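Local coordinates for glideosome-associated protein 50 (Plasmodium falciparum 3D7, PDB 3TGH) that forms part of the glideosome, the gliding and host-cell invasion machinery of the malaria parasite, and may fix it to the inner membrane complex, at residues Tyr73-Thr78 with Lys120-Asn125; Ala151-Phe156 with Lys188-Ile193; Glu241-Ala246 with Asn264-Phe269. All blocks are in the same frame, centred on the assembly; numbering follows the deposited sequence.

Contact 1: residues Tyr73-Thr78 with Lys120-Asn125; sequences YMPFFT and KWIMPN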
ATOM      1  N   TYR A  73     -14.465   7.054  -8.806  1.00 30.44           N
ATOM      2  CA  TYR A  73     -14.444   5.763  -9.480  1.00 30.92           C
ATOM      3  C   TYR A  73     -13.075   5.530 -10.108  1.00 31.26           C
ATOM      4  O   TYR A  73     -12.795   5.982 -11.225  1.00 31.73           O
ATOM      5  CB  TYR A  73     -15.562   5.630 -10.517  1.00 34.11           C
ATOM      6  CG  TYR A  73     -15.623   4.246 -11.120  1.00 36.47           C
ATOM      7  CD1 TYR A  73     -15.826   3.130 -10.313  1.00 39.99           C
ATOM      8  CD2 TYR A  73     -15.470   4.046 -12.491  1.00 41.78           C
ATOM      9  CE1 TYR A  73     -15.879   1.853 -10.849  1.00 43.08           C
ATOM     10  CE2 TYR A  73     -15.522   2.766 -13.038  1.00 45.93           C
ATOM     11  CZ  TYR A  73     -15.723   1.675 -12.205  1.00 45.33           C
ATOM     12  OH  TYR A  73     -15.779   0.401 -12.713  1.00 50.18           O
ATOM     13  N   MET A  74     -12.227   4.833  -9.354  1.00 27.34           N
ATOM     14  CA  MET A  74     -10.867   4.507  -9.753  1.00 27.82           C
ATOM     15  C   MET A  74     -10.433   3.268  -8.964  1.00 25.39           C
ATOM     16  O   MET A  74     -11.098   2.894  -7.996  1.00 24.68           O
ATOM     17  CB  MET A  74      -9.940   5.681  -9.429  1.00 24.27           C
ATOM     18  CG  MET A  74      -9.865   6.031  -7.941  1.00 26.82           C
ATOM     19  SD  MET A  74      -8.881   7.509  -7.629  1.00 30.12           S
ATOM     20  CE  MET A  74      -9.946   8.763  -8.360  1.00 31.75           C
ATOM     21  N   PRO A  75      -9.327   2.624  -9.367  1.00 25.51           N
ATOM     22  CA  PRO A  75      -8.867   1.446  -8.635  1.00 25.05           C
ATOM     23  C   PRO A  75      -8.504   1.754  -7.193  1.00 25.39           C
ATOM     24  O   PRO A  75      -7.964   2.819  -6.916  1.00 25.38           O
ATOM     25  CB  PRO A  75      -7.612   1.019  -9.408  1.00 27.46           C
ATOM     26  CG  PRO A  75      -7.824   1.555 -10.770  1.00 28.51           C
ATOM     27  CD  PRO A  75      -8.506   2.867 -10.564  1.00 26.65           C
ATOM     28  N   PHE A  76      -8.834   0.816  -6.309  1.00 23.57           N
ATOM     29  CA  PHE A  76      -8.486   0.839  -4.891  1.00 22.60           C
ATOM     30  C   PHE A  76      -7.722  -0.465  -4.633  1.00 22.06           C
ATOM     31  O   PHE A  76      -8.333  -1.517  -4.367  1.00 21.88           O
ATOM     32  CB  PHE A  76      -9.773   0.915  -4.066  1.00 22.26           C
ATOM     33  CG  PHE A  76      -9.554   1.110  -2.587  1.00 23.14           C
ATOM     34  CD1 PHE A  76      -9.480   2.386  -2.045  1.00 23.49           C
ATOM     35  CD2 PHE A  76      -9.500   0.023  -1.735  1.00 24.89           C
ATOM     36  CE1 PHE A  76      -9.306   2.569  -0.678  1.00 23.80           C
ATOM     37  CE2 PHE A  76      -9.319   0.202  -0.361  1.00 22.72           C
ATOM     38  CZ  PHE A  76      -9.217   1.476   0.156  1.00 21.31           C
ATOM     39  N   PHE A  77      -6.396  -0.405  -4.780  1.00 21.84           N
ATOM     40  CA  PHE A  77      -5.526  -1.574  -4.674  1.00 19.23           C
ATOM     41  C   PHE A  77      -5.249  -1.767  -3.199  1.00 21.18           C
ATOM     42  O   PHE A  77      -4.591  -0.924  -2.573  1.00 23.44           O
ATOM     43  CB  PHE A  77      -4.186  -1.362  -5.382  1.00 20.76           C
ATOM     44  CG  PHE A  77      -4.288  -1.202  -6.876  1.00 20.80           C
ATOM     45  CD1 PHE A  77      -4.509  -2.300  -7.690  1.00 25.25           C
ATOM     46  CD2 PHE A  77      -4.110   0.039  -7.465  1.00 22.13           C
ATOM     47  CE1 PHE A  77      -4.593  -2.150  -9.070  1.00 27.26           C
ATOM     48  CE2 PHE A  77      -4.195   0.193  -8.840  1.00 24.89           C
ATOM     49  CZ  PHE A  77      -4.434  -0.901  -9.640  1.00 27.69           C
ATOM     50  N   THR A  78      -5.746  -2.857  -2.639  1.00 19.81           N
ATOM     51  CA  THR A  78      -5.607  -3.061  -1.213  1.00 18.58           C
ATOM     52  C   THR A  78      -4.945  -4.382  -0.850  1.00 20.67           C
ATOM     53  O   THR A  78      -4.730  -5.250  -1.690  1.00 21.54           O
ATOM     54  CB  THR A  78      -6.960  -2.887  -0.498  1.00 21.51           C
ATOM     55  OG1 THR A  78      -6.718  -2.817   0.914  1.00 21.20           O
ATOM     56  CG2 THR A  78      -7.906  -4.030  -0.807  1.00 22.22           C
ATOM     57  N   LYS A 120     -13.178   1.169  -7.052  1.00 26.20           N
ATOM     58  CA  LYS A 120     -13.264  -0.254  -7.383  1.00 26.58           C
ATOM     59  C   LYS A 120     -12.277  -1.056  -6.516  1.00 25.55           C
ATOM     60  O   LYS A 120     -11.072  -0.891  -6.621  1.00 24.14           O
ATOM     61  CB  LYS A 120     -12.982  -0.481  -8.872  1.00 28.82           C
ATOM     62  CG  LYS A 120     -13.242  -1.919  -9.342  1.00 34.36           C
ATOM     63  CD  LYS A 120     -12.878  -2.131 -10.801  1.00 43.88           C
ATOM     64  CE  LYS A 120     -13.249  -3.545 -11.258  1.00 48.45           C
ATOM     65  NZ  LYS A 120     -12.906  -3.802 -12.690  1.00 56.03           N
ATOM     66  N   TRP A 121     -12.818  -1.931  -5.677  1.00 24.89           N
ATOM     67  CA  TRP A 121     -12.041  -2.761  -4.761  1.00 26.19           C
ATOM     68  C   TRP A 121     -11.244  -3.803  -5.548  1.00 26.16           C
ATOM     69  O   TRP A 121     -11.828  -4.632  -6.239  1.00 25.70           O
ATOM     70  CB  TRP A 121     -13.023  -3.429  -3.802  1.00 27.61           C
ATOM     71  CG  TRP A 121     -12.444  -4.232  -2.693  1.00 24.95           C
ATOM     72  CD1 TRP A 121     -12.131  -5.559  -2.723  1.00 26.04           C
ATOM     73  CD2 TRP A 121     -12.173  -3.788  -1.364  1.00 23.61           C
ATOM     74  NE1 TRP A 121     -11.659  -5.963  -1.502  1.00 25.00           N
ATOM     75  CE2 TRP A 121     -11.678  -4.898  -0.647  1.00 22.58           C
ATOM     76  CE3 TRP A 121     -12.293  -2.560  -0.709  1.00 23.64           C
ATOM     77  CZ2 TRP A 121     -11.306  -4.814   0.692  1.00 23.32           C
ATOM     78  CZ3 TRP A 121     -11.926  -2.486   0.630  1.00 23.98           C
ATOM     79  CH2 TRP A 121     -11.433  -3.603   1.306  1.00 24.91           C
ATOM     80  N   ILE A 122      -9.916  -3.733  -5.454  1.00 25.11           N
ATOM     81  CA  ILE A 122      -9.024  -4.637  -6.171  1.00 23.46           C
ATOM     82  C   ILE A 122      -8.126  -5.362  -5.174  1.00 26.66           C
ATOM     83  O   ILE A 122      -7.365  -4.734  -4.432  1.00 23.22           O
ATOM     84  CB  ILE A 122      -8.167  -3.890  -7.201  1.00 26.76           C
ATOM     85  CG1 ILE A 122      -9.069  -3.209  -8.236  1.00 31.81           C
ATOM     86  CG2 ILE A 122      -7.191  -4.849  -7.895  1.00 27.55           C
ATOM     87  CD1 ILE A 122      -8.316  -2.499  -9.326  1.00 37.51           C
ATOM     88  N   MET A 123      -8.252  -6.686  -5.140  1.00 23.05           N
ATOM     89  CA  MET A 123      -7.351  -7.528  -4.346  1.00 21.49           C
ATOM     90  C   MET A 123      -7.450  -8.952  -4.919  1.00 23.45           C
ATOM     91  O   MET A 123      -8.178  -9.793  -4.387  1.00 25.46           O
ATOM     92  CB  MET A 123      -7.706  -7.493  -2.854  1.00 23.43           C
ATOM     93  CG  MET A 123      -6.584  -8.057  -2.009  1.00 22.29           C
ATOM     94  SD  MET A 123      -6.900  -8.013  -0.231  1.00 30.62           S
ATOM     95  CE  MET A 123      -7.986  -9.439  -0.091  1.00 29.46           C
ATOM     96  N   PRO A 124      -6.741  -9.215  -6.030  1.00 23.46           N
ATOM     97  CA  PRO A 124      -6.882 -10.499  -6.747  1.00 26.06           C
ATOM     98  C   PRO A 124      -6.304 -11.703  -5.986  1.00 25.07           C
ATOM     99  O   PRO A 124      -6.674 -12.853  -6.261  1.00 25.87           O
ATOM    100  CB  PRO A 124      -6.134 -10.256  -8.058  1.00 28.33           C
ATOM    101  CG  PRO A 124      -5.171  -9.176  -7.752  1.00 26.52           C
ATOM    102  CD  PRO A 124      -5.800  -8.308  -6.706  1.00 23.55           C
ATOM    103  N   ASN A 125      -5.415 -11.415  -5.035  1.00 21.73           N
ATOM    104  CA  ASN A 125      -4.840 -12.399  -4.132  1.00 20.63           C
ATOM    105  C   ASN A 125      -4.307 -11.619  -2.929  1.00 20.74           C
ATOM    106  O   ASN A 125      -4.256 -10.381  -2.966  1.00 20.72           O
ATOM    107  CB  ASN A 125      -3.721 -13.188  -4.815  1.00 22.44           C
ATOM    108  CG  ASN A 125      -3.206 -14.347  -3.959  1.00 24.98           C
ATOM    109  OD1 ASN A 125      -3.979 -15.031  -3.295  1.00 24.13           O
ATOM    110  ND2 ASN A 125      -1.891 -14.549  -3.962  1.00 26.54           N
TER

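Contact 2: residues Ala151-Phe156 with Lys188-Ile193; sequences AAAFIF and KIADFI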
ATOM      1  N   ALA A 151       8.419   3.426 -16.231  1.00 32.76           N
ATOM      2  CA  ALA A 151       7.635   2.289 -15.764  1.00 29.51           C
ATOM      3  C   ALA A 151       7.658   2.252 -14.244  1.00 28.90           C
ATOM      4  O   ALA A 151       8.698   2.496 -13.640  1.00 30.06           O
ATOM      5  CB  ALA A 151       8.203   0.982 -16.333  1.00 30.25           C
ATOM      6  N   ALA A 152       6.509   1.941 -13.641  1.00 27.50           N
ATOM      7  CA  ALA A 152       6.374   1.835 -12.190  1.00 27.91           C
ATOM      8  C   ALA A 152       5.844   0.457 -11.825  1.00 27.09           C
ATOM      9  O   ALA A 152       4.829   0.011 -12.376  1.00 27.38           O
ATOM     10  CB  ALA A 152       5.440   2.912 -11.662  1.00 28.92           C
ATOM     11  N   ALA A 153       6.539  -0.216 -10.908  1.00 23.56           N
ATOM     12  CA  ALA A 153       6.102  -1.500 -10.391  1.00 24.75           C
ATOM     13  C   ALA A 153       5.559  -1.312  -8.979  1.00 24.15           C
ATOM     14  O   ALA A 153       6.256  -0.815  -8.114  1.00 25.97           O
ATOM     15  CB  ALA A 153       7.244  -2.493 -10.393  1.00 25.39           C
ATOM     16  N   PHE A 154       4.302  -1.695  -8.784  1.00 20.89           N
ATOM     17  CA  PHE A 154       3.660  -1.713  -7.475  1.00 21.28           C
ATOM     18  C   PHE A 154       3.552  -3.160  -7.036  1.00 21.87           C
ATOM     19  O   PHE A 154       2.958  -3.988  -7.734  1.00 23.01           O
ATOM     20  CB  PHE A 154       2.278  -1.059  -7.561  1.00 20.59           C
ATOM     21  CG  PHE A 154       2.337   0.423  -7.768  1.00 23.10           C
ATOM     22  CD1 PHE A 154       2.480   0.955  -9.033  1.00 24.76           C
ATOM     23  CD2 PHE A 154       2.278   1.295  -6.683  1.00 21.94           C
ATOM     24  CE1 PHE A 154       2.545   2.336  -9.221  1.00 26.59           C
ATOM     25  CE2 PHE A 154       2.347   2.668  -6.866  1.00 24.83           C
ATOM     26  CZ  PHE A 154       2.481   3.188  -8.132  1.00 25.13           C
ATOM     27  N   ILE A 155       4.164  -3.478  -5.897  1.00 21.25           N
ATOM     28  CA  ILE A 155       4.167  -4.831  -5.371  1.00 20.74           C
ATOM     29  C   ILE A 155       3.406  -4.828  -4.041  1.00 21.03           C
ATOM     30  O   ILE A 155       3.695  -4.029  -3.134  1.00 21.30           O
ATOM     31  CB  ILE A 155       5.593  -5.362  -5.206  1.00 22.02           C
ATOM     32  CG1 ILE A 155       6.250  -5.492  -6.594  1.00 24.36           C
ATOM     33  CG2 ILE A 155       5.596  -6.720  -4.482  1.00 21.25           C
ATOM     34  CD1 ILE A 155       7.769  -5.590  -6.547  1.00 26.13           C
ATOM     35  N   PHE A 156       2.405  -5.692  -3.951  1.00 20.28           N
ATOM     36  CA  PHE A 156       1.525  -5.743  -2.786  1.00 20.06           C
ATOM     37  C   PHE A 156       1.802  -7.013  -2.008  1.00 21.00           C
ATOM     38  O   PHE A 156       1.729  -8.118  -2.552  1.00 20.79           O
ATOM     39  CB  PHE A 156       0.056  -5.664  -3.215  1.00 21.52           C
ATOM     40  CG  PHE A 156      -0.287  -4.387  -3.921  1.00 21.70           C
ATOM     41  CD1 PHE A 156      -0.075  -4.256  -5.292  1.00 18.92           C
ATOM     42  CD2 PHE A 156      -0.781  -3.293  -3.214  1.00 20.97           C
ATOM     43  CE1 PHE A 156      -0.367  -3.055  -5.952  1.00 20.95           C
ATOM     44  CE2 PHE A 156      -1.070  -2.104  -3.855  1.00 21.60           C
ATOM     45  CZ  PHE A 156      -0.848  -1.980  -5.235  1.00 21.27           C
ATOM     46  N   LYS A 188      14.648  -5.279 -13.550  1.00 34.43           N
ATOM     47  CA  LYS A 188      15.000  -5.262 -14.962  1.00 35.74           C
ATOM     48  C   LYS A 188      14.155  -4.293 -15.793  1.00 35.11           C
ATOM     49  O   LYS A 188      14.603  -3.851 -16.848  1.00 35.14           O
ATOM     50  CB  LYS A 188      14.865  -6.674 -15.538  1.00 38.14           C
ATOM     51  CG  LYS A 188      15.811  -7.704 -14.927  1.00 42.05           C
ATOM     52  CD  LYS A 188      17.241  -7.516 -15.417  1.00 49.25           C
ATOM     53  CE  LYS A 188      18.035  -8.813 -15.353  1.00 53.97           C
ATOM     54  NZ  LYS A 188      19.388  -8.660 -15.961  1.00 56.92           N
ATOM     55  N   ILE A 189      12.941  -3.966 -15.344  1.00 32.30           N
ATOM     56  CA  ILE A 189      12.020  -3.190 -16.197  1.00 33.34           C
ATOM     57  C   ILE A 189      11.355  -1.955 -15.573  1.00 33.10           C
ATOM     58  O   ILE A 189      10.699  -1.199 -16.288  1.00 33.67           O
ATOM     59  CB  ILE A 189      10.921  -4.100 -16.817  1.00 33.27           C
ATOM     60  CG1 ILE A 189       9.940  -4.602 -15.758  1.00 35.18           C
ATOM     61  CG2 ILE A 189      11.567  -5.273 -17.565  1.00 34.09           C
ATOM     62  CD1 ILE A 189       8.828  -5.469 -16.334  1.00 35.15           C
ATOM     63  N   ALA A 190      11.539  -1.726 -14.273  1.00 30.73           N
ATOM     64  CA  ALA A 190      10.854  -0.627 -13.597  1.00 29.27           C
ATOM     65  C   ALA A 190      11.798   0.495 -13.158  1.00 29.74           C
ATOM     66  O   ALA A 190      12.811   0.251 -12.490  1.00 30.86           O
ATOM     67  CB  ALA A 190      10.070  -1.156 -12.404  1.00 29.53           C
ATOM     68  N   ASP A 191      11.443   1.726 -13.514  1.00 29.43           N
ATOM     69  CA  ASP A 191      12.190   2.915 -13.093  1.00 30.74           C
ATOM     70  C   ASP A 191      11.852   3.284 -11.650  1.00 29.24           C
ATOM     71  O   ASP A 191      12.669   3.893 -10.941  1.00 31.02           O
ATOM     72  CB  ASP A 191      11.883   4.075 -14.031  1.00 32.91           C
ATOM     73  CG  ASP A 191      12.172   3.730 -15.482  1.00 33.73           C
ATOM     74  OD1 ASP A 191      13.357   3.751 -15.883  1.00 38.46           O
ATOM     75  OD2 ASP A 191      11.210   3.398 -16.209  1.00 33.87           O
ATOM     76  N   PHE A 192      10.639   2.920 -11.236  1.00 28.82           N
ATOM     77  CA  PHE A 192      10.155   3.109  -9.874  1.00 26.89           C
ATOM     78  C   PHE A 192       9.612   1.784  -9.340  1.00 26.76           C
ATOM     79  O   PHE A 192       8.889   1.077 -10.044  1.00 25.93           O
ATOM     80  CB  PHE A 192       9.016   4.127  -9.840  1.00 28.33           C
ATOM     81  CG  PHE A 192       9.396   5.500 -10.324  1.00 31.18           C
ATOM     82  CD1 PHE A 192       9.028   5.932 -11.591  1.00 32.16           C
ATOM     83  CD2 PHE A 192      10.088   6.371  -9.498  1.00 34.04           C
ATOM     84  CE1 PHE A 192       9.365   7.216 -12.026  1.00 34.57           C
ATOM     85  CE2 PHE A 192      10.428   7.647  -9.926  1.00 34.96           C
ATOM     86  CZ  PHE A 192      10.066   8.066 -11.189  1.00 34.77           C
ATOM     87  N   ILE A 193       9.938   1.458  -8.092  1.00 24.94           N
ATOM     88  CA  ILE A 193       9.388   0.263  -7.435  1.00 24.88           C
ATOM     89  C   ILE A 193       8.839   0.676  -6.076  1.00 25.93           C
ATOM     90  O   ILE A 193       9.561   1.245  -5.254  1.00 27.02           O
ATOM     91  CB  ILE A 193      10.436  -0.858  -7.258  1.00 26.90           C
ATOM     92  CG1 ILE A 193      11.128  -1.176  -8.587  1.00 26.74           C
ATOM     93  CG2 ILE A 193       9.784  -2.123  -6.709  1.00 24.71           C
ATOM     94  CD1 ILE A 193      12.312  -2.111  -8.443  1.00 27.98           C
TER

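Contact 3: residues Glu241-Ala246 with Asn264-Phe269; sequences EDNDMA and NSKSLF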
ATOM      1  N   GLU A 241      13.964   7.550   6.290  1.00 35.42           N
ATOM      2  CA  GLU A 241      14.761   7.373   5.078  1.00 38.78           C
ATOM      3  C   GLU A 241      16.114   6.788   5.417  1.00 42.53           C
ATOM      4  O   GLU A 241      16.811   7.291   6.302  1.00 40.66           O
ATOM      5  CB  GLU A 241      14.927   8.686   4.306  1.00 42.21           C
ATOM      6  CG  GLU A 241      15.390   8.453   2.860  1.00 44.94           C
ATOM      7  CD  GLU A 241      15.626   9.733   2.074  1.00 51.91           C
ATOM      8  OE1 GLU A 241      14.818  10.680   2.195  1.00 51.23           O
ATOM      9  OE2 GLU A 241      16.622   9.778   1.315  1.00 56.75           O
ATOM     10  N   ASP A 242      16.477   5.730   4.694  1.00 43.57           N
ATOM     11  CA  ASP A 242      17.690   4.970   4.949  1.00 49.06           C
ATOM     12  C   ASP A 242      18.167   4.317   3.649  1.00 50.47           C
ATOM     13  O   ASP A 242      17.434   3.531   3.050  1.00 48.10           O
ATOM     14  CB  ASP A 242      17.410   3.900   6.009  1.00 51.25           C
ATOM     15  CG  ASP A 242      18.537   2.888   6.142  1.00 57.63           C
ATOM     16  OD1 ASP A 242      19.630   3.262   6.616  1.00 62.87           O
ATOM     17  OD2 ASP A 242      18.319   1.708   5.782  1.00 62.27           O
ATOM     18  N   ASN A 243      19.384   4.658   3.221  1.00 53.83           N
ATOM     19  CA  ASN A 243      20.004   4.067   2.024  1.00 56.12           C
ATOM     20  C   ASN A 243      19.167   4.252   0.749  1.00 54.80           C
ATOM     21  O   ASN A 243      18.955   3.302  -0.008  1.00 57.30           O
ATOM     22  CB  ASN A 243      20.300   2.573   2.244  1.00 58.02           C
ATOM     23  CG  ASN A 243      21.179   2.310   3.469  1.00 63.46           C
ATOM     24  OD1 ASN A 243      21.076   1.255   4.102  1.00 67.10           O
ATOM     25  ND2 ASN A 243      22.051   3.260   3.798  1.00 65.06           N
ATOM     26  N   ASP A 244      18.692   5.478   0.531  1.00 53.24           N
ATOM     27  CA  ASP A 244      17.886   5.840  -0.651  1.00 52.45           C
ATOM     28  C   ASP A 244      16.568   5.055  -0.774  1.00 49.10           C
ATOM     29  O   ASP A 244      16.007   4.944  -1.865  1.00 49.76           O
ATOM     30  CB  ASP A 244      18.711   5.711  -1.945  1.00 54.81           C
ATOM     31  CG  ASP A 244      19.965   6.575  -1.934  1.00 58.88           C
ATOM     32  OD1 ASP A 244      19.849   7.802  -1.715  1.00 61.43           O
ATOM     33  OD2 ASP A 244      21.067   6.027  -2.156  1.00 63.29           O
ATOM     34  N   MET A 245      16.081   4.521   0.344  1.00 44.77           N
ATOM     35  CA  MET A 245      14.748   3.932   0.408  1.00 42.23           C
ATOM     36  C   MET A 245      13.949   4.675   1.462  1.00 39.33           C
ATOM     37  O   MET A 245      14.436   4.894   2.573  1.00 42.96           O
ATOM     38  CB  MET A 245      14.808   2.447   0.769  1.00 42.44           C
ATOM     39  CG  MET A 245      13.455   1.747   0.646  1.00 44.06           C
ATOM     40  SD  MET A 245      13.428   0.014   1.148  1.00 45.27           S
ATOM     41  CE  MET A 245      14.935  -0.604   0.397  1.00 45.09           C
ATOM     42  N   ALA A 246      12.731   5.065   1.106  1.00 34.55           N
ATOM     43  CA  ALA A 246      11.831   5.710   2.041  1.00 32.97           C
ATOM     44  C   ALA A 246      10.861   4.679   2.619  1.00 30.27           C
ATOM     45  O   ALA A 246      10.208   3.945   1.884  1.00 32.77           O
ATOM     46  CB  ALA A 246      11.065   6.833   1.367  1.00 30.74           C
ATOM     47  N   ASN A 264      12.733   7.161  15.783  1.00 46.31           N
ATOM     48  CA  ASN A 264      13.780   6.489  15.015  1.00 44.52           C
ATOM     49  C   ASN A 264      14.815   7.523  14.569  1.00 44.75           C
ATOM     50  O   ASN A 264      14.457   8.635  14.182  1.00 42.03           O
ATOM     51  CB  ASN A 264      13.169   5.767  13.802  1.00 41.21           C
ATOM     52  CG  ASN A 264      14.172   4.884  13.071  1.00 41.03           C
ATOM     53  OD1 ASN A 264      14.996   5.371  12.303  1.00 42.27           O
ATOM     54  ND2 ASN A 264      14.092   3.575  13.302  1.00 41.65           N
ATOM     55  N   SER A 265      16.095   7.167  14.652  1.00 48.05           N
ATOM     56  CA  SER A 265      17.188   8.111  14.370  1.00 49.82           C
ATOM     57  C   SER A 265      17.172   8.646  12.932  1.00 47.52           C
ATOM     58  O   SER A 265      17.696   9.730  12.665  1.00 46.16           O
ATOM     59  CB  SER A 265      18.543   7.458  14.658  1.00 53.22           C
ATOM     60  OG  SER A 265      18.733   6.319  13.835  1.00 53.74           O
ATOM     61  N   LYS A 266      16.575   7.882  12.015  1.00 43.72           N
ATOM     62  CA  LYS A 266      16.452   8.299  10.616  1.00 42.63           C
ATOM     63  C   LYS A 266      15.037   8.762  10.246  1.00 39.58           C
ATOM     64  O   LYS A 266      14.701   8.872   9.064  1.00 36.77           O
ATOM     65  CB  LYS A 266      16.917   7.167   9.698  1.00 43.20           C
ATOM     66  CG  LYS A 266      18.420   6.916   9.788  1.00 50.15           C
ATOM     67  CD  LYS A 266      18.930   6.046   8.653  1.00 54.82           C
ATOM     68  CE  LYS A 266      20.446   6.142   8.513  1.00 61.36           C
ATOM     69  NZ  LYS A 266      20.930   5.432   7.292  1.00 63.17           N
ATOM     70  N   SER A 267      14.214   9.048  11.251  1.00 38.48           N
ATOM     71  CA  SER A 267      12.899   9.625  11.009  1.00 36.19           C
ATOM     72  C   SER A 267      13.044  11.085  10.576  1.00 36.57           C
ATOM     73  O   SER A 267      13.736  11.876  11.225  1.00 36.99           O
ATOM     74  CB  SER A 267      12.024   9.526  12.259  1.00 37.95           C
ATOM     75  OG  SER A 267      10.750  10.088  12.028  1.00 37.04           O
ATOM     76  N   LEU A 268      12.395  11.431   9.468  1.00 32.13           N
ATOM     77  CA  LEU A 268      12.412  12.793   8.946  1.00 34.29           C
ATOM     78  C   LEU A 268      11.147  13.557   9.327  1.00 33.92           C
ATOM     79  O   LEU A 268      11.140  14.785   9.366  1.00 35.54           O
ATOM     80  CB  LEU A 268      12.554  12.769   7.422  1.00 34.57           C
ATOM     81  CG  LEU A 268      13.852  12.170   6.873  1.00 36.57           C
ATOM     82  CD1 LEU A 268      13.774  12.075   5.351  1.00 38.65           C
ATOM     83  CD2 LEU A 268      15.054  12.992   7.314  1.00 41.75           C
ATOM     84  N   PHE A 269      10.076  12.822   9.598  1.00 32.78           N
ATOM     85  CA  PHE A 269       8.797  13.411   9.920  1.00 32.68           C
ATOM     86  C   PHE A 269       7.933  12.377  10.612  1.00 30.96           C
ATOM     87  O   PHE A 269       7.923  11.208  10.217  1.00 29.00           O
ATOM     88  CB  PHE A 269       8.106  13.886   8.631  1.00 32.88           C
ATOM     89  CG  PHE A 269       6.614  14.036   8.755  1.00 32.94           C
ATOM     90  CD1 PHE A 269       6.064  15.124   9.407  1.00 35.19           C
ATOM     91  CD2 PHE A 269       5.760  13.091   8.203  1.00 34.59           C
ATOM     92  CE1 PHE A 269       4.687  15.270   9.514  1.00 35.39           C
ATOM     93  CE2 PHE A 269       4.383  13.227   8.310  1.00 34.65           C
ATOM     94  CZ  PHE A 269       3.847  14.318   8.970  1.00 34.23           C
TER

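Contact 1: residues Tyr73-Thr78 with Lys120-Asn125
P75 and F77 on one strand and I122 on the other share one face of a parallel beta pair that ends one sheet of the calcineurin-like phosphoesterase fold. The evidence for the pairing is a ladder of four backbone hydrogen bonds, K120 N to M74 O, F76 N to K120 O, I122 N to F76 O and T78 N to I122 O. The segment axes run 28° apart. I122 can be followed outward. Its CB lies 3.7 Å from F76 O, still at the backbone. I122 CG2 lies 3.7 Å from F77 CD1, while I122 CG1, set anti to the carbonyl carbon (chi1 -61°), carries I122 CD1 to P75 CB at 3.6 Å and also to F77 CE1. I122 and F77 therefore run alongside each other on this face.

The other face holds F76 and W121, and the T78 methyl reaches W121. Here the F76 ring and the six-membered ring of W121 are nearly parallel but slid apart, with centroids 5.7 Å from each other, so overlap is slight; Y61 meets both rings edge-to-face. T78 turns OG1 anti to its backbone N and hydrogen-bonds it to N44, which leaves CG2 in the crowded position between N and carbonyl carbon. From there the methyl makes a CH-pi contact over one face of W121, with T78 CG2 4.0 Å from the centroid of the six-membered ring and 19° off its normal.

Contact 2: residues Ala151-Phe156 with Lys188-Ile193
Two flat side chains of the second segment, the D191 carboxylate and the F192 ring, meet A151 in different ways. D191 takes A151 N on OD2, using the anti lone pair that points away from OD1; the bond is 2.8 Å between A151 N and D191 OD2 and nearly straight, 170° at the hydrogen. K314 forms a salt bridge to the same OD2, so this oxygen is gripped twice, which would probably favour the charged form of the acid. The F192 ring presents neither a clear face nor an edge to its partner: A151 O approaches F192 CD1 obliquely at 4.0 Å, and F134 and I306 touch the phenylalanine from outside the pair.

A151 O itself is shared by two successive N-H groups. F192 N lies in the carbonyl plane of A151, 3.1 Å from A151 O, whereas D191 N arrives from a direction tilted 30° out of that plane. The fork is consistent with the helix-like backbone of D191 between extended neighbours. Beyond it the strands settle into a parallel ladder, continued by A153 N bonding to F192 O.

Short apolar contacts line the junction. A153 CB sits 3.7 Å from A190 CB, at the residue that leaves helix 169-189, and I155 CD1 lies 4.0 Å from I193 CG2, the two isoleucines running alongside each other. L179 and L183 of that helix also touch I155. Strand 148-156, helix 169-189 and strand 192-196 therefore form a beta-alpha-beta crossover, with the helix packed on the parallel strands it links.

Contact 3: residues Glu241-Ala246 with Asn264-Phe269
A surface contact joins E241 and D242, near the end of strand 237-242, to K266, just before strand 267-271, and L268 within it, the outermost strand of the same sheet. One backbone bond spans the two segments: E241 N donates to K266 O at 3.2 Å, consistent with antiparallel strands meeting near their ends.

The lysine supplies the polar link. Its CG stands anti to the carbonyl carbon (chi1 -69°) and the chain beyond is extended, which carries it past E241 O, with K266 CB and CD each 3.4 Å from that oxygen. It ends in a salt bridge, K266 NZ lying 2.6 Å from D242 OD1 and using the anti lone pair of that oxygen. D242 OD2 makes a long, weak ion pair with K222. The apolar part is L268, whose CD1 touches E241 CB at 3.7 Å and E241 OE1 at 3.6 Å; OE1 also has a hydrogen bond with H302.

Turns flank both partners. N264 OD1 accepts K266 N at 3.0 Å, an Asx turn inside the type I turn N264-S267, which probably helps hold K266's backbone. D242 and M245 exchange backbone hydrogen bonds across a type I' turn. Further along, L268 and F269 both face V239. The arrangement is that of a two-residue type I' beta hairpin flanked by an edge strand that carries a classic beta bulge.

In the fold
The three contacts follow one another along the chain, each closing before the next opens. Contact 1 ends one mixed sheet, at its outermost strand 120-122; contacts 2 and 3 belong to the other, contact 2 joining strands 148-156 and 192-196 and contact 3 reaching the far edge at 267-271. Centres of contacts 1 and 2 lie about 18 Å apart, yet the sheets meet between them, with F77 CB 3.4 Å from F156 CZ. The centre of contact 3 is about 21 Å from that of contact 2 and about 29 Å from that of contact 1, on the opposite side of the chain's centre from the latter. Together they sample the two-sheet metallophosphoesterase scaffold that this glideosome component retains.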